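Side-chain contacts in putative uncharacterized protein PH1404 (Pyrococcus horikoshii, PDB 3AF6), which probably terminates transcription as a zinc-dependent nuclease of the metallo-beta-lactamase and beta-CASP type, cutting nascent RNA as it leaves RNA polymerase: residues I32-F37 and V43-N48; Y267-N272 and K314-H319; I545-Y550 and R558-G563. All coordinates share one frame; numbering follows the deposited sequence.

Contact 1. Residues I32-F37 and V43-N48; sequences ITEIEF and VIYVKN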
loop_
_atom_site.group_PDB
_atom_site.type_symbol
_atom_site.label_atom_id
_atom_site.label_comp_id
_atom_site.label_asym_id
_atom_site.label_seq_id
_atom_site.Cartn_x
_atom_site.Cartn_y
_atom_site.Cartn_z
ATOM N N ILE A 32 8.944 -8.402 -36.498
ATOM C CA ILE A 32 7.880 -8.224 -35.516
ATOM C C ILE A 32 6.864 -9.355 -35.629
ATOM O O ILE A 32 6.068 -9.404 -36.569
ATOM C CB ILE A 32 7.161 -6.873 -35.716
ATOM C CG1 ILE A 32 8.144 -5.725 -35.468
ATOM C CG2 ILE A 32 5.971 -6.774 -34.775
ATOM C CD1 ILE A 32 7.549 -4.346 -35.654
ATOM N N THR A 33 6.902 -10.265 -34.660
ATOM C CA THR A 33 6.005 -11.412 -34.637
ATOM C C THR A 33 4.591 -11.064 -34.174
ATOM O O THR A 33 3.613 -11.584 -34.710
ATOM C CB THR A 33 6.567 -12.531 -33.735
ATOM O OG1 THR A 33 6.821 -12.014 -32.422
ATOM C CG2 THR A 33 7.864 -13.072 -34.314
ATOM N N GLU A 34 4.485 -10.186 -33.182
ATOM C CA GLU A 34 3.179 -9.788 -32.669
ATOM C C GLU A 34 3.234 -8.489 -31.889
ATOM O O GLU A 34 4.276 -8.107 -31.359
ATOM C CB GLU A 34 2.597 -10.876 -31.763
ATOM C CG GLU A 34 1.218 -10.529 -31.208
ATOM C CD GLU A 34 0.736 -11.504 -30.152
ATOM O OE1 GLU A 34 -0.404 -11.341 -29.670
ATOM O OE2 GLU A 34 1.496 -12.431 -29.801
ATOM N N ILE A 35 2.089 -7.817 -31.828
ATOM C CA ILE A 35 1.948 -6.567 -31.097
ATOM C C ILE A 35 0.576 -6.598 -30.442
ATOM O O ILE A 35 -0.444 -6.456 -31.111
ATOM C CB ILE A 35 2.040 -5.348 -32.034
ATOM C CG1 ILE A 35 3.378 -5.367 -32.772
ATOM C CG2 ILE A 35 1.929 -4.062 -31.230
ATOM C CD1 ILE A 35 3.563 -4.217 -33.734
ATOM N N GLU A 36 0.561 -6.804 -29.133
ATOM C CA GLU A 36 -0.683 -6.866 -28.377
ATOM C C GLU A 36 -0.656 -5.900 -27.199
ATOM O O GLU A 36 0.372 -5.288 -26.907
ATOM C CB GLU A 36 -0.906 -8.288 -27.858
ATOM C CG GLU A 36 0.305 -8.871 -27.141
ATOM C CD GLU A 36 -0.010 -10.158 -26.396
ATOM O OE1 GLU A 36 -0.696 -11.028 -26.979
ATOM O OE2 GLU A 36 0.437 -10.298 -25.232
ATOM N N PHE A 37 -1.795 -5.762 -26.527
ATOM C CA PHE A 37 -1.894 -4.889 -25.364
ATOM C C PHE A 37 -1.819 -5.728 -24.096
ATOM O O PHE A 37 -2.518 -6.732 -23.968
ATOM C CB PHE A 37 -3.218 -4.117 -25.374
ATOM C CG PHE A 37 -3.170 -2.825 -26.141
ATOM C CD1 PHE A 37 -2.277 -1.822 -25.786
ATOM C CD2 PHE A 37 -4.040 -2.597 -27.199
ATOM C CE1 PHE A 37 -2.254 -0.607 -26.474
ATOM C CE2 PHE A 37 -4.023 -1.388 -27.891
ATOM C CZ PHE A 37 -3.130 -0.392 -27.528
ATOM N N VAL A 43 2.760 -4.225 -25.968
ATOM C CA VAL A 43 3.855 -5.171 -26.124
ATOM C C VAL A 43 4.137 -5.500 -27.588
ATOM O O VAL A 43 3.257 -5.963 -28.320
ATOM C CB VAL A 43 3.560 -6.475 -25.366
ATOM C CG1 VAL A 43 4.722 -7.439 -25.521
ATOM C CG2 VAL A 43 3.308 -6.174 -23.898
ATOM N N ILE A 44 5.380 -5.257 -28.000
ATOM C CA ILE A 44 5.821 -5.518 -29.369
ATOM C C ILE A 44 6.900 -6.599 -29.385
ATOM O O ILE A 44 8.082 -6.311 -29.187
ATOM C CB ILE A 44 6.402 -4.242 -30.021
ATOM C CG1 ILE A 44 5.345 -3.133 -30.042
ATOM C CG2 ILE A 44 6.878 -4.555 -31.430
ATOM C CD1 ILE A 44 5.847 -1.807 -30.587
ATOM N N TYR A 45 6.484 -7.840 -29.623
ATOM C CA TYR A 45 7.408 -8.973 -29.669
ATOM C C TYR A 45 8.207 -9.022 -30.977
ATOM O O TYR A 45 7.673 -8.756 -32.058
ATOM C CB TYR A 45 6.638 -10.289 -29.482
ATOM C CG TYR A 45 6.132 -10.533 -28.072
ATOM C CD1 TYR A 45 7.010 -10.542 -26.985
ATOM C CD2 TYR A 45 4.782 -10.789 -27.828
ATOM C CE1 TYR A 45 6.555 -10.801 -25.692
ATOM C CE2 TYR A 45 4.318 -11.049 -26.539
ATOM C CZ TYR A 45 5.210 -11.055 -25.478
ATOM O OH TYR A 45 4.759 -11.324 -24.204
ATOM N N VAL A 46 9.488 -9.369 -30.868
ATOM C CA VAL A 46 10.377 -9.453 -32.027
ATOM C C VAL A 46 11.335 -10.634 -31.902
ATOM O O VAL A 46 11.676 -11.049 -30.794
ATOM C CB VAL A 46 11.212 -8.167 -32.176
ATOM C CG1 VAL A 46 10.293 -6.965 -32.343
ATOM C CG2 VAL A 46 12.110 -7.989 -30.962
ATOM N N LYS A 47 11.770 -11.169 -33.041
ATOM C CA LYS A 47 12.690 -12.305 -33.049
ATOM C C LYS A 47 14.133 -11.908 -33.346
ATOM O O LYS A 47 14.749 -12.428 -34.278
ATOM C CB LYS A 47 12.233 -13.360 -34.066
ATOM C CG LYS A 47 11.039 -14.183 -33.606
ATOM C CD LYS A 47 10.743 -15.328 -34.563
ATOM C CE LYS A 47 9.605 -16.193 -34.040
ATOM N NZ LYS A 47 9.267 -17.309 -34.965
ATOM N N ASN A 48 14.664 -10.989 -32.542
ATOM C CA ASN A 48 16.035 -10.509 -32.686
ATOM C C ASN A 48 16.287 -9.346 -31.733
ATOM O O ASN A 48 15.391 -8.548 -31.460
ATOM C CB ASN A 48 16.302 -10.060 -34.123
ATOM C CG ASN A 48 15.351 -8.979 -34.571
ATOM O OD1 ASN A 48 14.135 -9.154 -34.518
ATOM N ND2 ASN A 48 15.897 -7.852 -35.014
#
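Strands 32-37 and 43-46 run antiparallel, their local axes approaching to 4.7 Å at 164°, with E34–Y45 and E36–V43 as the hydrogen-bonded pairs. This is the beta hairpin of the first KH domain, a type II KH fold judging by its family, with 41-46 as the middle strand of a three-stranded sheet. Its end at E36 and V43 is joined in both directions, V43 N reaching E36 O at 2.8 Å while E36 N donates back to V43 O. Further along, Y45 N binds E34 O at 2.8 Å, whereas the bond from T33 N to Y45 O is weak.

The two faces of the sheet differ in chemistry. I35 and I44 lie side by side and point the same way, CG2 of I35 touching CG1 of I44 at 3.7 Å. Both ethyl branches leave beside the backbone N, with chi1 near -60°, and both side chains also rest on V22 of helix 11-22, which packs against this side. On the other face stand E34, E36, V43 and Y45. V43 CG1 sits over the centre of the Y45 ring, 3.6 Å above its plane. E34 OE2 approaches the ring near its plane, at the edge, 4.2 Å from Y45 CD2. E36 comes in at a slant, and its carboxylate is engaged by R172 in a salt bridge.

Where the pairing weakens, T33 faces the other strand. Its OG1, hydrogen-bonded to D75, lies 3.4 Å from Y45 CB, while its methyl carbon CG2 meets the extended K47 chain at about a right angle, 3.4 Å from K47 CG, leaving K47 NZ to form a salt bridge with E77.

Contact 2. Residues Y267-N272 and K314-H319; sequences YLFRYN and KEVIKH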
loop_
_atom_site.group_PDB
_atom_site.type_symbol
_atom_site.label_atom_id
_atom_site.label_comp_id
_atom_site.label_asym_id
_atom_site.label_seq_id
_atom_site.Cartn_x
_atom_site.Cartn_y
_atom_site.Cartn_z
ATOM N N TYR A 267 -12.989 -9.588 -0.739
ATOM C CA TYR A 267 -14.387 -9.979 -0.580
ATOM C C TYR A 267 -15.052 -9.995 -1.951
ATOM O O TYR A 267 -15.937 -10.808 -2.235
ATOM C CB TYR A 267 -15.109 -8.957 0.290
ATOM C CG TYR A 267 -16.536 -9.307 0.638
ATOM C CD1 TYR A 267 -16.824 -10.099 1.751
ATOM C CD2 TYR A 267 -17.604 -8.801 -0.105
ATOM C CE1 TYR A 267 -18.132 -10.370 2.124
ATOM C CE2 TYR A 267 -18.919 -9.066 0.260
ATOM C CZ TYR A 267 -19.171 -9.850 1.378
ATOM O OH TYR A 267 -20.462 -10.123 1.760
ATOM N N LEU A 268 -14.609 -9.073 -2.797
ATOM C CA LEU A 268 -15.143 -8.920 -4.138
ATOM C C LEU A 268 -14.988 -10.157 -5.003
ATOM O O LEU A 268 -15.862 -10.459 -5.816
ATOM C CB LEU A 268 -14.474 -7.724 -4.810
ATOM C CG LEU A 268 -15.331 -6.502 -5.144
ATOM C CD1 LEU A 268 -16.517 -6.363 -4.185
ATOM C CD2 LEU A 268 -14.428 -5.269 -5.111
ATOM N N PHE A 269 -13.878 -10.867 -4.829
ATOM C CA PHE A 269 -13.604 -12.071 -5.605
ATOM C C PHE A 269 -14.317 -13.280 -5.002
ATOM O O PHE A 269 -14.769 -14.170 -5.720
ATOM C CB PHE A 269 -12.091 -12.309 -5.668
ATOM C CG PHE A 269 -11.347 -11.282 -6.482
ATOM C CD1 PHE A 269 -11.393 -11.309 -7.867
ATOM C CD2 PHE A 269 -10.619 -10.276 -5.861
ATOM C CE1 PHE A 269 -10.721 -10.343 -8.636
ATOM C CE2 PHE A 269 -9.943 -9.305 -6.622
ATOM C CZ PHE A 269 -9.998 -9.345 -8.013
ATOM N N ARG A 270 -14.421 -13.306 -3.678
ATOM C CA ARG A 270 -15.100 -14.396 -2.991
ATOM C C ARG A 270 -16.480 -14.607 -3.609
ATOM O O ARG A 270 -16.927 -15.736 -3.752
ATOM C CB ARG A 270 -15.249 -14.072 -1.502
ATOM C CG ARG A 270 -16.072 -15.091 -0.716
ATOM C CD ARG A 270 -16.452 -14.548 0.649
ATOM N NE ARG A 270 -17.318 -15.458 1.392
ATOM C CZ ARG A 270 -18.035 -15.103 2.456
ATOM N NH1 ARG A 270 -17.991 -13.853 2.905
ATOM N NH2 ARG A 270 -18.807 -15.991 3.072
ATOM N N TYR A 271 -17.137 -13.507 -3.979
ATOM C CA TYR A 271 -18.466 -13.553 -4.586
ATOM C C TYR A 271 -18.498 -13.316 -6.096
ATOM O O TYR A 271 -19.561 -13.120 -6.668
ATOM C CB TYR A 271 -19.383 -12.538 -3.909
ATOM C CG TYR A 271 -19.785 -12.915 -2.500
ATOM C CD1 TYR A 271 -20.593 -14.031 -2.252
ATOM C CD2 TYR A 271 -19.373 -12.150 -1.417
ATOM C CE1 TYR A 271 -20.979 -14.371 -0.955
ATOM C CE2 TYR A 271 -19.748 -12.476 -0.122
ATOM C CZ TYR A 271 -20.553 -13.584 0.109
ATOM O OH TYR A 271 -20.932 -13.870 1.402
ATOM N N ASN A 272 -17.342 -13.352 -6.746
ATOM C CA ASN A 272 -17.282 -13.125 -8.188
ATOM C C ASN A 272 -17.950 -11.824 -8.634
ATOM O O ASN A 272 -18.645 -11.790 -9.651
ATOM C CB ASN A 272 -17.925 -14.284 -8.937
ATOM C CG ASN A 272 -17.017 -15.476 -9.031
ATOM O OD1 ASN A 272 -16.640 -16.061 -8.015
ATOM N ND2 ASN A 272 -16.650 -15.847 -10.257
ATOM N N LYS A 314 -5.407 -14.649 -3.085
ATOM C CA LYS A 314 -4.597 -15.140 -4.193
ATOM C C LYS A 314 -5.123 -14.487 -5.464
ATOM O O LYS A 314 -4.360 -14.212 -6.392
ATOM C CB LYS A 314 -4.720 -16.663 -4.308
ATOM C CG LYS A 314 -3.881 -17.318 -5.421
ATOM C CD LYS A 314 -4.464 -18.689 -5.775
ATOM C CE LYS A 314 -3.532 -19.539 -6.635
ATOM N NZ LYS A 314 -2.411 -20.145 -5.845
ATOM N N GLU A 315 -6.429 -14.241 -5.502
ATOM C CA GLU A 315 -7.049 -13.599 -6.654
ATOM C C GLU A 315 -6.630 -12.128 -6.753
ATOM O O GLU A 315 -6.367 -11.624 -7.845
ATOM C CB GLU A 315 -8.576 -13.711 -6.565
ATOM C CG GLU A 315 -9.104 -15.081 -6.935
ATOM C CD GLU A 315 -8.669 -15.493 -8.330
ATOM O OE1 GLU A 315 -8.867 -14.689 -9.261
ATOM O OE2 GLU A 315 -8.129 -16.611 -8.503
ATOM N N VAL A 316 -6.572 -11.450 -5.608
ATOM C CA VAL A 316 -6.166 -10.054 -5.557
ATOM C C VAL A 316 -4.821 -9.945 -6.251
ATOM O O VAL A 316 -4.617 -9.112 -7.141
ATOM C CB VAL A 316 -6.002 -9.568 -4.098
ATOM C CG1 VAL A 316 -5.290 -8.213 -4.058
ATOM C CG2 VAL A 316 -7.359 -9.478 -3.430
ATOM N N ILE A 317 -3.903 -10.808 -5.832
ATOM C CA ILE A 317 -2.562 -10.837 -6.396
ATOM C C ILE A 317 -2.613 -11.024 -7.902
ATOM O O ILE A 317 -2.021 -10.253 -8.654
ATOM C CB ILE A 317 -1.736 -11.981 -5.782
ATOM C CG1 ILE A 317 -1.451 -11.680 -4.316
ATOM C CG2 ILE A 317 -0.440 -12.167 -6.552
ATOM C CD1 ILE A 317 -0.820 -12.839 -3.582
ATOM N N LYS A 318 -3.340 -12.043 -8.335
ATOM C CA LYS A 318 -3.444 -12.350 -9.746
ATOM C C LYS A 318 -4.073 -11.248 -10.581
ATOM O O LYS A 318 -3.905 -11.225 -11.795
ATOM C CB LYS A 318 -4.214 -13.665 -9.917
ATOM C CG LYS A 318 -3.431 -14.884 -9.412
ATOM C CD LYS A 318 -4.269 -16.142 -9.370
ATOM C CE LYS A 318 -4.761 -16.518 -10.755
ATOM N NZ LYS A 318 -5.654 -17.713 -10.718
ATOM N N HIS A 319 -4.782 -10.326 -9.933
ATOM C CA HIS A 319 -5.443 -9.223 -10.639
ATOM C C HIS A 319 -4.760 -7.860 -10.482
ATOM O O HIS A 319 -5.143 -6.886 -11.136
ATOM C CB HIS A 319 -6.896 -9.083 -10.180
ATOM C CG HIS A 319 -7.828 -10.080 -10.794
ATOM N ND1 HIS A 319 -7.878 -11.400 -10.395
ATOM C CD2 HIS A 319 -8.756 -9.946 -11.773
ATOM C CE1 HIS A 319 -8.798 -12.034 -11.100
ATOM N NE2 HIS A 319 -9.344 -11.176 -11.944
#
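F269 reaches from a single-turn helix into the side of helix 310-319, where E315, V316 and H319 receive its ring. Both helices belong to the metallo-beta-lactamase domain, and the pair illustrates how one aromatic side chain can join a single helical turn to a longer helix.

The apolar contacts come first. E315 CB lies over one face of the F269 ring in a CH-pi contact, 4.0 Å from the ring centroid and 25° off the normal. The V316 side chain crosses that of F269 at about a right angle, its CG2 standing 4.1 Å from F269 CE2. I278 of strand 278-280, in the domain's sheet, touches both F269 and V316.

The aromatic contact is with H319. The two side chains slide past each other in opposite directions, and the rings meet obliquely, their planes 45° apart. F269 CE1 lies over the centre of the imidazole face, 3.5 Å from H319 ND1.

No hydrogen bond crosses between the segments; the polar bonds nearest the ring lie within 314-319. H319 ND1 donates to E315 O at 3.0 Å; the acceptor lies close to the imidazole plane, although the donor stands above the carbonyl plane. This bond fixes the rotation of the imidazole and thereby the face presented to F269. E315 OE2 forms a long, weak salt bridge with K318 NZ. On the other side, N272 closes the short helix in a Schellman motif, its N bonded to F269 O.

Cohesion between the segments thus rests on van der Waals and pi contacts, and the one firm side-chain hydrogen bond, H319 ND1 to E315 O, sets the imidazole that F269 packs on.

Contact 3. Residues I545-Y550 and R558-G563; sequences IIFVSY and RQVQSG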
loop_
_atom_site.group_PDB
_atom_site.type_symbol
_atom_site.label_atom_id
_atom_site.label_comp_id
_atom_site.label_asym_id
_atom_site.label_seq_id
_atom_site.Cartn_x
_atom_site.Cartn_y
_atom_site.Cartn_z
ATOM N N ILE A 545 0.927 1.343 28.901
ATOM C CA ILE A 545 0.427 1.188 27.546
ATOM C C ILE A 545 0.512 2.566 26.884
ATOM O O ILE A 545 0.115 3.574 27.469
ATOM C CB ILE A 545 -1.027 0.640 27.528
ATOM C CG1 ILE A 545 -1.391 0.223 26.104
ATOM C CG2 ILE A 545 -2.003 1.677 28.073
ATOM C CD1 ILE A 545 -2.733 -0.465 25.986
ATOM N N ILE A 546 1.061 2.608 25.675
ATOM C CA ILE A 546 1.220 3.862 24.950
ATOM C C ILE A 546 0.557 3.816 23.574
ATOM O O ILE A 546 0.934 3.016 22.718
ATOM C CB ILE A 546 2.727 4.190 24.746
ATOM C CG1 ILE A 546 3.441 4.276 26.096
ATOM C CG2 ILE A 546 2.880 5.499 23.996
ATOM C CD1 ILE A 546 4.943 4.417 25.972
ATOM N N PHE A 547 -0.430 4.671 23.357
ATOM C CA PHE A 547 -1.090 4.714 22.056
ATOM C C PHE A 547 -0.312 5.700 21.198
ATOM O O PHE A 547 -0.063 6.835 21.615
ATOM C CB PHE A 547 -2.558 5.148 22.201
ATOM C CG PHE A 547 -3.413 4.132 22.908
ATOM C CD1 PHE A 547 -3.719 2.916 22.294
ATOM C CD2 PHE A 547 -3.847 4.351 24.212
ATOM C CE1 PHE A 547 -4.440 1.930 22.972
ATOM C CE2 PHE A 547 -4.566 3.373 24.895
ATOM C CZ PHE A 547 -4.861 2.159 24.271
ATOM N N VAL A 548 0.092 5.250 20.014
ATOM C CA VAL A 548 0.863 6.076 19.096
ATOM C C VAL A 548 0.154 6.172 17.756
ATOM O O VAL A 548 0.764 6.458 16.726
ATOM C CB VAL A 548 2.269 5.487 18.869
ATOM C CG1 VAL A 548 3.020 5.405 20.186
ATOM C CG2 VAL A 548 2.151 4.114 18.227
ATOM N N SER A 549 -1.145 5.913 17.776
ATOM C CA SER A 549 -1.939 5.985 16.566
ATOM C C SER A 549 -3.367 6.370 16.899
ATOM O O SER A 549 -3.811 6.262 18.047
ATOM C CB SER A 549 -1.921 4.645 15.827
ATOM O OG SER A 549 -2.491 3.619 16.615
ATOM N N TYR A 550 -4.071 6.838 15.877
ATOM C CA TYR A 550 -5.458 7.242 16.000
ATOM C C TYR A 550 -6.276 6.050 16.463
ATOM O O TYR A 550 -6.204 4.978 15.859
ATOM C CB TYR A 550 -5.987 7.703 14.638
ATOM C CG TYR A 550 -7.402 8.234 14.669
ATOM C CD1 TYR A 550 -7.703 9.416 15.346
ATOM C CD2 TYR A 550 -8.436 7.569 14.005
ATOM C CE1 TYR A 550 -8.995 9.931 15.357
ATOM C CE2 TYR A 550 -9.741 8.078 14.014
ATOM C CZ TYR A 550 -10.009 9.262 14.691
ATOM O OH TYR A 550 -11.280 9.796 14.700
ATOM N N ARG A 558 -9.730 3.020 21.839
ATOM C CA ARG A 558 -10.232 4.329 22.244
ATOM C C ARG A 558 -10.850 4.216 23.630
ATOM O O ARG A 558 -10.732 5.118 24.458
ATOM C CB ARG A 558 -11.280 4.853 21.257
ATOM C CG ARG A 558 -12.121 5.992 21.831
ATOM C CD ARG A 558 -13.040 6.630 20.803
ATOM N NE ARG A 558 -12.293 7.363 19.785
ATOM C CZ ARG A 558 -12.803 8.338 19.036
ATOM N NH1 ARG A 558 -14.072 8.699 19.192
ATOM N NH2 ARG A 558 -12.042 8.958 18.141
ATOM N N GLN A 559 -11.504 3.087 23.871
ATOM C CA GLN A 559 -12.152 2.819 25.139
ATOM C C GLN A 559 -11.131 2.903 26.272
ATOM O O GLN A 559 -11.349 3.600 27.263
ATOM C CB GLN A 559 -12.800 1.439 25.081
ATOM C CG GLN A 559 -13.791 1.156 26.187
ATOM C CD GLN A 559 -14.747 0.036 25.816
ATOM O OE1 GLN A 559 -14.328 -1.084 25.523
ATOM N NE2 GLN A 559 -16.040 0.337 25.824
ATOM N N VAL A 560 -10.013 2.199 26.114
ATOM C CA VAL A 560 -8.947 2.207 27.112
ATOM C C VAL A 560 -8.307 3.595 27.190
ATOM O O VAL A 560 -8.076 4.139 28.275
ATOM C CB VAL A 560 -7.841 1.201 26.750
ATOM C CG1 VAL A 560 -6.693 1.313 27.741
ATOM C CG2 VAL A 560 -8.407 -0.202 26.720
ATOM N N GLN A 561 -8.028 4.149 26.014
ATOM C CA GLN A 561 -7.411 5.459 25.872
ATOM C C GLN A 561 -8.270 6.558 26.482
ATOM O O GLN A 561 -7.771 7.625 26.822
ATOM C CB GLN A 561 -7.192 5.753 24.388
ATOM C CG GLN A 561 -6.341 6.970 24.104
ATOM C CD GLN A 561 -6.439 7.423 22.659
ATOM O OE1 GLN A 561 -5.478 7.953 22.097
ATOM N NE2 GLN A 561 -7.607 7.229 22.054
ATOM N N SER A 562 -9.563 6.293 26.624
ATOM C CA SER A 562 -10.485 7.284 27.174
ATOM C C SER A 562 -10.548 7.317 28.691
ATOM O O SER A 562 -11.140 8.228 29.270
ATOM C CB SER A 562 -11.888 7.065 26.612
ATOM O OG SER A 562 -11.913 7.350 25.223
ATOM N N GLY A 563 -9.949 6.323 29.334
ATOM C CA GLY A 563 -9.959 6.298 30.779
ATOM C C GLY A 563 -10.769 5.181 31.401
ATOM O O GLY A 563 -10.593 4.901 32.587
HETATM O O HOH W 1 -4.695 9.184 19.188
#
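F547 and Q561 form the heart of a strand-loop-helix connection in the beta-CASP domain, between strand 544-547 of its parallel sheet and helix 556-561. Q561 runs its aliphatic part obliquely past the phenyl ring, CB 3.6 Å from F547 CE2 and CG equally close to CD2. V560 approaches the same ring at its edge, near the plane, with CB 4.0 Å from F547 CZ. At the far end of the contact Y550 and R558 lie side by side and point the same way, their ring and guanidinium planes 80° apart; R558 NH2 is 3.6 Å from Y550 OH.

A second shell sets these groups. V585 and T587 of the adjoining strand touch F547. The extended Q561 chain (chi1 -170°, CG trans to the main-chain nitrogen) carries OE1 back toward the loop, where a water donates to it and to S549 O; T587 OG1 binds the same OE1.

E620 OE1 bridges the Y550 and R558 side chains, through a hydrogen bond with Y550 OH and a salt bridge with R558 NH2. Y550 lies near the zinc site, its side chain about 6 Å from that of H618, a zinc ligand, and about 3 Å from a bound sulfate. R558 bends at chi3 and is further held by E553 at NH1 and by the carbonyl oxygen of Q551 at NE.

Overall arrangement
From the N terminus the three contacts follow in series, none nested in or crossing another. Contact 1 closes a tight hairpin, with five residues between its segments, in the first KH domain. Contact 2 closes a longer excursion of 41 residues in the metallo-beta-lactamase domain, largely helical and including strand 278-280. Contact 3 returns to a short connection of seven residues, from sheet to helix in the beta-CASP domain. Contacts 1 and 3 lie on opposite sides of the chain's centre, their own centres about 57 Å apart; the centre of contact 2 is about 30 Å from that of contact 1 and about 34 Å from that of contact 3. Each ties its own domain locally, and contact 3 alone comes near the zinc site.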